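Local coordinates for cypemycin cysteine dehydrogenase (decarboxylating) (Streptomyces sp, PDB 6JDD), which catalyses the oxidative decarboxylation of a C-terminal cysteine during biosynthesis of the linaridin peptide cypemycin, as an FAD-binding member of the HFCD superfamily, at residues A[25-30]-A[170-175]; A[91-96]-A[124-129]. One frame throughout, in Å; residues are numbered along the deposited sequence.

Contact 1 of 2, residues A[25-30]-A[170-175]; sequences PWWIHW and FNLPGA
W27 and W30, one turn apart on helix 24-34, face F170, L172 and P173 at the start of helix 172-185. Here the first long helix of a Rossmann-like fold, with its parallel sheet ordered 3-2-1-4-5-6, meets the N-terminal end of the last. The contact is a matter of apolar packing, and no hydrogen bond crosses it. Among the aliphatic contacts, L172 works through one branch: its CD2 methyl lies 4.1 Å from W27 CB and 4.2 Å from W30 CZ3, touching both tryptophans. P173 meets the same two indoles with its ring carbons, CD approaching W27 CZ3 at 4.1 Å and CG reaching W30 CH2 at 4.4 Å. The aromatic pair is W27 with F170, whose ring planes stand at 88° with F170 CE2 4.1 Å from W27 NE1. W27 can reach from F170 to P173 because its CG lies anti to the carbonyl carbon (chi1 -76°), spreading the indole along the partner segment. Within its own helix, W26 lays CZ3 over the centre of one face of the W27 ring. W26 also stacks on W26 of the second subunit, so this patch borders a subunit interface. The polar element is the cap of helix 172-185, where N171 holds the N-cap position and bonds P153 O through ND2. Its OD1 accepts from G174 N at 2.8 Å, the donor lying 50° out of the carbonyl plane.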
loop_
_atom_site.group_PDB
_atom_site.type_symbol
_atom_site.label_atom_id
_atom_site.label_comp_id
_atom_site.label_asym_id
_atom_site.label_seq_id
_atom_site.Cartn_x
_atom_site.Cartn_y
_atom_site.Cartn_z
ATOM N N PRO A 25 17.779 -6.555 27.138
ATOM C CA PRO A 25 17.094 -5.538 27.948
ATOM C C PRO A 25 17.166 -5.803 29.464
ATOM O O PRO A 25 17.367 -4.868 30.215
ATOM C CB PRO A 25 15.651 -5.616 27.475
ATOM C CG PRO A 25 15.782 -6.104 26.049
ATOM C CD PRO A 25 16.903 -7.106 26.096
ATOM N N TRP A 26 17.079 -7.068 29.870
ATOM C CA TRP A 26 17.308 -7.458 31.289
ATOM C C TRP A 26 18.722 -7.038 31.748
ATOM O O TRP A 26 18.840 -6.382 32.810
ATOM C CB TRP A 26 17.055 -8.957 31.478
ATOM C CG TRP A 26 17.053 -9.380 32.906
ATOM C CD1 TRP A 26 15.963 -9.548 33.701
ATOM C CD2 TRP A 26 18.200 -9.676 33.718
ATOM N NE1 TRP A 26 16.354 -9.945 34.949
ATOM C CE2 TRP A 26 17.715 -10.027 34.993
ATOM C CE3 TRP A 26 19.574 -9.688 33.488
ATOM C CZ2 TRP A 26 18.549 -10.381 36.043
ATOM C CZ3 TRP A 26 20.411 -10.054 34.523
ATOM C CH2 TRP A 26 19.899 -10.401 35.777
ATOM N N TRP A 27 19.755 -7.381 30.982
ATOM C CA TRP A 27 21.159 -6.997 31.290
ATOM C C TRP A 27 21.379 -5.482 31.237
ATOM O O TRP A 27 22.123 -4.970 32.063
ATOM C CB TRP A 27 22.105 -7.708 30.338
ATOM C CG TRP A 27 22.264 -9.126 30.735
ATOM C CD1 TRP A 27 21.703 -10.224 30.157
ATOM C CD2 TRP A 27 22.972 -9.577 31.889
ATOM N NE1 TRP A 27 22.052 -11.352 30.849
ATOM C CE2 TRP A 27 22.838 -10.982 31.920
ATOM C CE3 TRP A 27 23.708 -8.932 32.878
ATOM C CZ2 TRP A 27 23.445 -11.760 32.908
ATOM C CZ3 TRP A 27 24.287 -9.704 33.867
ATOM C CH2 TRP A 27 24.165 -11.101 33.874
ATOM N N ILE A 28 20.808 -4.775 30.272
ATOM C CA ILE A 28 20.876 -3.282 30.254
ATOM C C ILE A 28 20.226 -2.751 31.544
ATOM O O ILE A 28 20.833 -1.886 32.197
ATOM C CB ILE A 28 20.214 -2.673 29.002
ATOM C CG1 ILE A 28 20.860 -3.160 27.699
ATOM C CG2 ILE A 28 20.206 -1.142 29.097
ATOM C CD1 ILE A 28 22.280 -2.725 27.523
ATOM N N HIS A 29 19.045 -3.249 31.919
ATOM C CA HIS A 29 18.363 -2.842 33.169
ATOM C C HIS A 29 19.301 -3.094 34.355
ATOM O O HIS A 29 19.478 -2.175 35.150
ATOM C CB HIS A 29 17.035 -3.574 33.298
ATOM C CG HIS A 29 16.328 -3.264 34.575
ATOM N ND1 HIS A 29 15.829 -1.992 34.836
ATOM C CD2 HIS A 29 16.050 -4.034 35.648
ATOM C CE1 HIS A 29 15.267 -2.003 36.006
ATOM N NE2 HIS A 29 15.386 -3.239 36.523
ATOM N N TRP A 30 19.895 -4.287 34.444
ATOM C CA TRP A 30 20.905 -4.658 35.484
ATOM C C TRP A 30 22.051 -3.629 35.538
ATOM O O TRP A 30 22.323 -3.051 36.624
ATOM C CB TRP A 30 21.455 -6.075 35.251
ATOM C CG TRP A 30 22.592 -6.462 36.149
ATOM C CD1 TRP A 30 22.499 -7.099 37.355
ATOM C CD2 TRP A 30 24.002 -6.254 35.917
ATOM N NE1 TRP A 30 23.743 -7.279 37.891
ATOM C CE2 TRP A 30 24.683 -6.763 37.042
ATOM C CE3 TRP A 30 24.751 -5.685 34.882
ATOM C CZ2 TRP A 30 26.072 -6.725 37.152
ATOM C CZ3 TRP A 30 26.121 -5.627 34.997
ATOM C CH2 TRP A 30 26.772 -6.145 36.117
ATOM N N PHE A 170 28.696 -14.910 26.062
ATOM C CA PHE A 170 27.564 -14.027 26.477
ATOM C C PHE A 170 27.692 -13.636 27.953
ATOM O O PHE A 170 26.957 -14.141 28.802
ATOM C CB PHE A 170 26.197 -14.669 26.218
ATOM C CG PHE A 170 25.080 -13.665 26.270
ATOM C CD1 PHE A 170 25.103 -12.551 25.438
ATOM C CD2 PHE A 170 24.027 -13.821 27.161
ATOM C CE1 PHE A 170 24.080 -11.624 25.479
ATOM C CE2 PHE A 170 23.001 -12.896 27.197
ATOM C CZ PHE A 170 23.043 -11.795 26.366
ATOM N N ASN A 171 28.609 -12.726 28.238
ATOM C CA ASN A 171 29.112 -12.502 29.608
ATOM C C ASN A 171 29.365 -11.007 29.775
ATOM O O ASN A 171 30.517 -10.586 29.541
ATOM C CB ASN A 171 30.372 -13.337 29.821
ATOM C CG ASN A 171 30.998 -13.121 31.181
ATOM O OD1 ASN A 171 30.528 -12.291 31.956
ATOM N ND2 ASN A 171 32.062 -13.850 31.468
ATOM N N LEU A 172 28.359 -10.239 30.195
ATOM C CA LEU A 172 28.538 -8.769 30.358
ATOM C C LEU A 172 29.488 -8.447 31.519
ATOM O O LEU A 172 30.385 -7.615 31.375
ATOM C CB LEU A 172 27.183 -8.084 30.538
ATOM C CG LEU A 172 27.229 -6.564 30.663
ATOM C CD1 LEU A 172 27.895 -5.934 29.475
ATOM C CD2 LEU A 172 25.844 -5.996 30.796
ATOM N N PRO A 173 29.354 -9.051 32.724
ATOM C CA PRO A 173 30.300 -8.726 33.805
ATOM C C PRO A 173 31.777 -8.935 33.397
ATOM O O PRO A 173 32.607 -8.023 33.586
ATOM C CB PRO A 173 29.856 -9.656 34.942
ATOM C CG PRO A 173 28.382 -9.933 34.638
ATOM C CD PRO A 173 28.316 -10.026 33.131
ATOM N N GLY A 174 32.075 -10.087 32.784
ATOM C CA GLY A 174 33.404 -10.373 32.209
ATOM C C GLY A 174 33.800 -9.341 31.163
ATOM O O GLY A 174 34.971 -8.886 31.166
ATOM N N ALA A 175 32.874 -8.967 30.289
ATOM C CA ALA A 175 33.166 -7.972 29.241
ATOM C C ALA A 175 33.563 -6.666 29.952
ATOM O O ALA A 175 34.456 -5.949 29.472
ATOM C CB ALA A 175 32.004 -7.826 28.278
#

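Contact 2 of 2, residues A[91-96]-A[124-129]; sequences LVFPAT and VIADTF. With FAD (flavin-adenine dinucleotide), chain B.
L91 and V92 run parallel to V124 and I125, pairing the neighbouring inner strands 90-95 and 123-127 of the parallel Rossmann-like sheet. V92 N gives to V124 O at 2.9 Å, and V92 O takes A126 N. A beta bulge then shifts the register by one, at the corner formed by F93 and P94 with a cis peptide between them. Pairing resumes where A95 N bonds A126 O, and T128 N reaches A95 O almost straight, at 173°. On the sheet face of L91 and V124 these side chains lie alongside each other, L91 CD2 being 3.8 Å from V124 CB. On the other face A95 CB meets I125 CG2 at 3.5 Å. F93 takes the A126 methyl in the plane of its ring, at the edge, with CD1 3.7 Å away. F129 likewise turns a ring edge to A95 O.

Past the strand ends, both segments bind FAD. T96, the N-cap of helix 97-104, has OG1 between the backbone N and carbonyl carbon (chi1 54°), where it gives its proton to FAD O1P at 2.6 Å and also accepts from T99 N. A valine here would probably leave that phosphate oxygen without its hydroxyl donor and the first turn of the helix uncapped. T128 holds the flavin by its backbone, its side-chain OG1 bonding S18 OG instead: T128 O accepts from FAD N3 at 2.6 Å, N-H...O angle 164°.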
loop_
_atom_site.group_PDB
_atom_site.type_symbol
_atom_site.label_atom_id
_atom_site.label_comp_id
_atom_site.label_asym_id
_atom_site.label_seq_id
_atom_site.Cartn_x
_atom_site.Cartn_y
_atom_site.Cartn_z
ATOM N N LEU A 91 30.969 -2.877 23.422
ATOM C CA LEU A 91 30.678 -4.290 23.750
ATOM C C LEU A 91 29.723 -4.789 22.675
ATOM O O LEU A 91 28.667 -4.207 22.538
ATOM C CB LEU A 91 30.073 -4.427 25.154
ATOM C CG LEU A 91 30.758 -3.613 26.249
ATOM C CD1 LEU A 91 29.957 -3.652 27.545
ATOM C CD2 LEU A 91 32.179 -4.110 26.502
ATOM N N VAL A 92 30.107 -5.819 21.941
ATOM C CA VAL A 92 29.205 -6.515 20.990
ATOM C C VAL A 92 28.536 -7.671 21.742
ATOM O O VAL A 92 29.176 -8.662 22.020
ATOM C CB VAL A 92 29.969 -6.947 19.731
ATOM C CG1 VAL A 92 29.027 -7.466 18.660
ATOM C CG2 VAL A 92 30.804 -5.798 19.178
ATOM N N PHE A 93 27.273 -7.482 22.092
ATOM C CA PHE A 93 26.585 -8.224 23.172
ATOM C C PHE A 93 25.139 -8.446 22.771
ATOM O O PHE A 93 24.364 -7.498 22.790
ATOM C CB PHE A 93 26.657 -7.426 24.474
ATOM C CG PHE A 93 26.085 -8.143 25.668
ATOM C CD1 PHE A 93 26.698 -9.278 26.167
ATOM C CD2 PHE A 93 24.937 -7.687 26.277
ATOM C CE1 PHE A 93 26.171 -9.953 27.252
ATOM C CE2 PHE A 93 24.415 -8.363 27.367
ATOM C CZ PHE A 93 25.029 -9.496 27.856
ATOM N N PRO A 94 24.749 -9.629 22.261
ATOM C CA PRO A 94 25.682 -10.649 21.797
ATOM C C PRO A 94 26.275 -10.394 20.406
ATOM O O PRO A 94 25.831 -9.487 19.720
ATOM C CB PRO A 94 24.769 -11.861 21.690
ATOM C CG PRO A 94 23.490 -11.275 21.185
ATOM C CD PRO A 94 23.364 -9.984 21.966
ATOM N N ALA A 95 27.265 -11.212 20.029
ATOM C CA ALA A 95 27.949 -11.115 18.725
ATOM C C ALA A 95 27.706 -12.385 17.958
ATOM O O ALA A 95 28.152 -13.400 18.379
ATOM C CB ALA A 95 29.394 -10.894 18.910
ATOM N N THR A 96 27.004 -12.264 16.852
ATOM C CA THR A 96 26.808 -13.383 15.902
ATOM C C THR A 96 28.154 -13.730 15.224
ATOM O O THR A 96 29.047 -12.867 15.088
ATOM C CB THR A 96 25.708 -13.059 14.879
ATOM O OG1 THR A 96 26.046 -11.814 14.260
ATOM C CG2 THR A 96 24.338 -12.974 15.526
ATOM N N VAL A 124 35.108 -5.233 22.932
ATOM C CA VAL A 124 34.946 -6.593 23.508
ATOM C C VAL A 124 33.796 -7.299 22.811
ATOM O O VAL A 124 32.752 -6.724 22.638
ATOM C CB VAL A 124 34.719 -6.552 25.014
ATOM C CG1 VAL A 124 34.764 -7.946 25.601
ATOM C CG2 VAL A 124 35.731 -5.645 25.688
ATOM N N ILE A 125 34.023 -8.554 22.489
ATOM C CA ILE A 125 33.102 -9.359 21.656
ATOM C C ILE A 125 32.572 -10.497 22.513
ATOM O O ILE A 125 33.348 -11.427 22.862
ATOM C CB ILE A 125 33.788 -9.869 20.383
ATOM C CG1 ILE A 125 34.370 -8.704 19.595
ATOM C CG2 ILE A 125 32.804 -10.689 19.559
ATOM C CD1 ILE A 125 35.083 -9.100 18.338
ATOM N N ALA A 126 31.286 -10.408 22.803
ATOM C CA ALA A 126 30.561 -11.425 23.562
ATOM C C ALA A 126 29.900 -12.341 22.541
ATOM O O ALA A 126 28.690 -12.277 22.351
ATOM C CB ALA A 126 29.609 -10.760 24.494
ATOM N N ASP A 127 30.727 -13.189 21.932
ATOM C CA ASP A 127 30.329 -14.092 20.833
ATOM C C ASP A 127 29.284 -15.097 21.349
ATOM O O ASP A 127 29.443 -15.656 22.437
ATOM C CB ASP A 127 31.543 -14.824 20.266
ATOM C CG ASP A 127 32.325 -15.501 21.372
ATOM O OD1 ASP A 127 32.886 -14.758 22.225
ATOM O OD2 ASP A 127 32.314 -16.770 21.409
ATOM N N THR A 128 28.298 -15.347 20.494
ATOM C CA THR A 128 27.301 -16.442 20.583
ATOM C C THR A 128 27.300 -17.148 19.228
ATOM O O THR A 128 26.408 -16.857 18.460
ATOM C CB THR A 128 25.912 -15.897 20.982
ATOM O OG1 THR A 128 25.481 -14.871 20.083
ATOM C CG2 THR A 128 25.894 -15.302 22.369
ATOM N N PHE A 129 28.284 -18.011 18.941
ATOM C CA PHE A 129 28.383 -18.775 17.660
ATOM C C PHE A 129 27.652 -20.098 17.824
ATOM O O PHE A 129 27.889 -20.818 18.756
ATOM C CB PHE A 129 29.836 -19.052 17.264
ATOM C CG PHE A 129 30.681 -17.839 16.948
ATOM C CD1 PHE A 129 30.235 -16.555 17.178
ATOM C CD2 PHE A 129 31.951 -17.989 16.430
ATOM C CE1 PHE A 129 31.025 -15.458 16.868
ATOM C CE2 PHE A 129 32.734 -16.892 16.100
ATOM C CZ PHE A 129 32.277 -15.628 16.322
HETATM P PA FAD B . 22.549 -7.657 10.364
HETATM O O1A FAD B . 22.782 -6.186 10.250
HETATM O O2A FAD B . 21.167 -8.133 10.665
HETATM O O5B FAD B . 23.084 -8.384 9.038
HETATM C C5B FAD B . 22.162 -8.589 7.938
HETATM C C4B FAD B . 22.941 -8.729 6.653
HETATM O O4B FAD B . 22.376 -7.841 5.655
HETATM C C3B FAD B . 24.432 -8.374 6.729
HETATM O O3B FAD B . 25.208 -9.222 5.891
HETATM C C2B FAD B . 24.453 -6.924 6.235
HETATM O O2B FAD B . 25.703 -6.548 5.698
HETATM C C1B FAD B . 23.368 -6.966 5.167
HETATM N N9A FAD B . 22.747 -5.673 4.910
HETATM C C8A FAD B . 23.326 -4.431 5.005
HETATM N N7A FAD B . 22.493 -3.462 4.706
HETATM C C5A FAD B . 21.300 -4.105 4.396
HETATM C C6A FAD B . 20.035 -3.631 3.999
HETATM N N6A FAD B . 19.745 -2.343 3.839
HETATM N N1A FAD B . 19.070 -4.552 3.771
HETATM C C2A FAD B . 19.368 -5.848 3.934
HETATM N N3A FAD B . 20.517 -6.409 4.303
HETATM C C4A FAD B . 21.451 -5.469 4.520
HETATM N N1 FAD B . 23.688 -16.448 14.523
HETATM C C2 FAD B . 24.739 -16.533 15.371
HETATM O O2 FAD B . 25.877 -16.234 15.002
HETATM N N3 FAD B . 24.595 -16.949 16.657
HETATM C C4 FAD B . 23.374 -17.307 17.173
HETATM O O4 FAD B . 23.290 -17.676 18.336
HETATM C C4X FAD B . 22.255 -17.231 16.322
HETATM N N5 FAD B . 21.083 -17.569 16.796
HETATM C C5X FAD B . 20.011 -17.487 15.948
HETATM C C6 FAD B . 18.743 -17.845 16.442
HETATM C C7 FAD B . 17.623 -17.787 15.648
HETATM C C7M FAD B . 16.280 -18.179 16.209
HETATM C C8 FAD B . 17.743 -17.357 14.304
HETATM C C8M FAD B . 16.529 -17.285 13.414
HETATM C C9 FAD B . 18.982 -17.002 13.808
HETATM C C9A FAD B . 20.132 -17.058 14.612
HETATM N N10 FAD B . 21.397 -16.707 14.144
HETATM C C10 FAD B . 22.498 -16.781 14.976
HETATM C "C1'" FAD B . 21.563 -16.255 12.751
HETATM C "C2'" FAD B . 21.671 -14.746 12.650
HETATM O "O2'" FAD B . 20.436 -14.149 13.036
HETATM C "C3'" FAD B . 22.017 -14.314 11.223
HETATM O "O3'" FAD B . 23.345 -14.728 10.915
HETATM C "C4'" FAD B . 21.896 -12.806 10.990
HETATM O "O4'" FAD B . 22.215 -12.504 9.631
HETATM C "C5'" FAD B . 22.794 -12.005 11.905
HETATM O "O5'" FAD B . 22.770 -10.608 11.506
HETATM P P FAD B . 23.448 -9.510 12.458
HETATM O O1P FAD B . 24.823 -9.972 12.808
HETATM O O2P FAD B . 22.493 -9.186 13.560
HETATM O O3P FAD B . 23.551 -8.254 11.465
#

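Contacts 1 and 2 are neighbouring layers of one fold, their centres 11 Å apart: helix 172-185 of contact 1 lies on the side of L91 and V124, L172 and A175 touching L91 and A175 touching V124. L172 CD1 rests 3.6 Å from L91 CD1. F93 reaches both sides of contact 1: its ring stacks with F170, and its CE2 lies 3.8 Å from W27 CB of helix 24-34. F170 also packs on P94 of the cis-proline corner and on T128, whose carbonyl accepts from the flavin. Contact 2 binds FAD directly. Contact 1 stands back, the F170 side chain being about 9 Å from the cofactor. A108 of the third subunit adds another hydrogen bond to FAD.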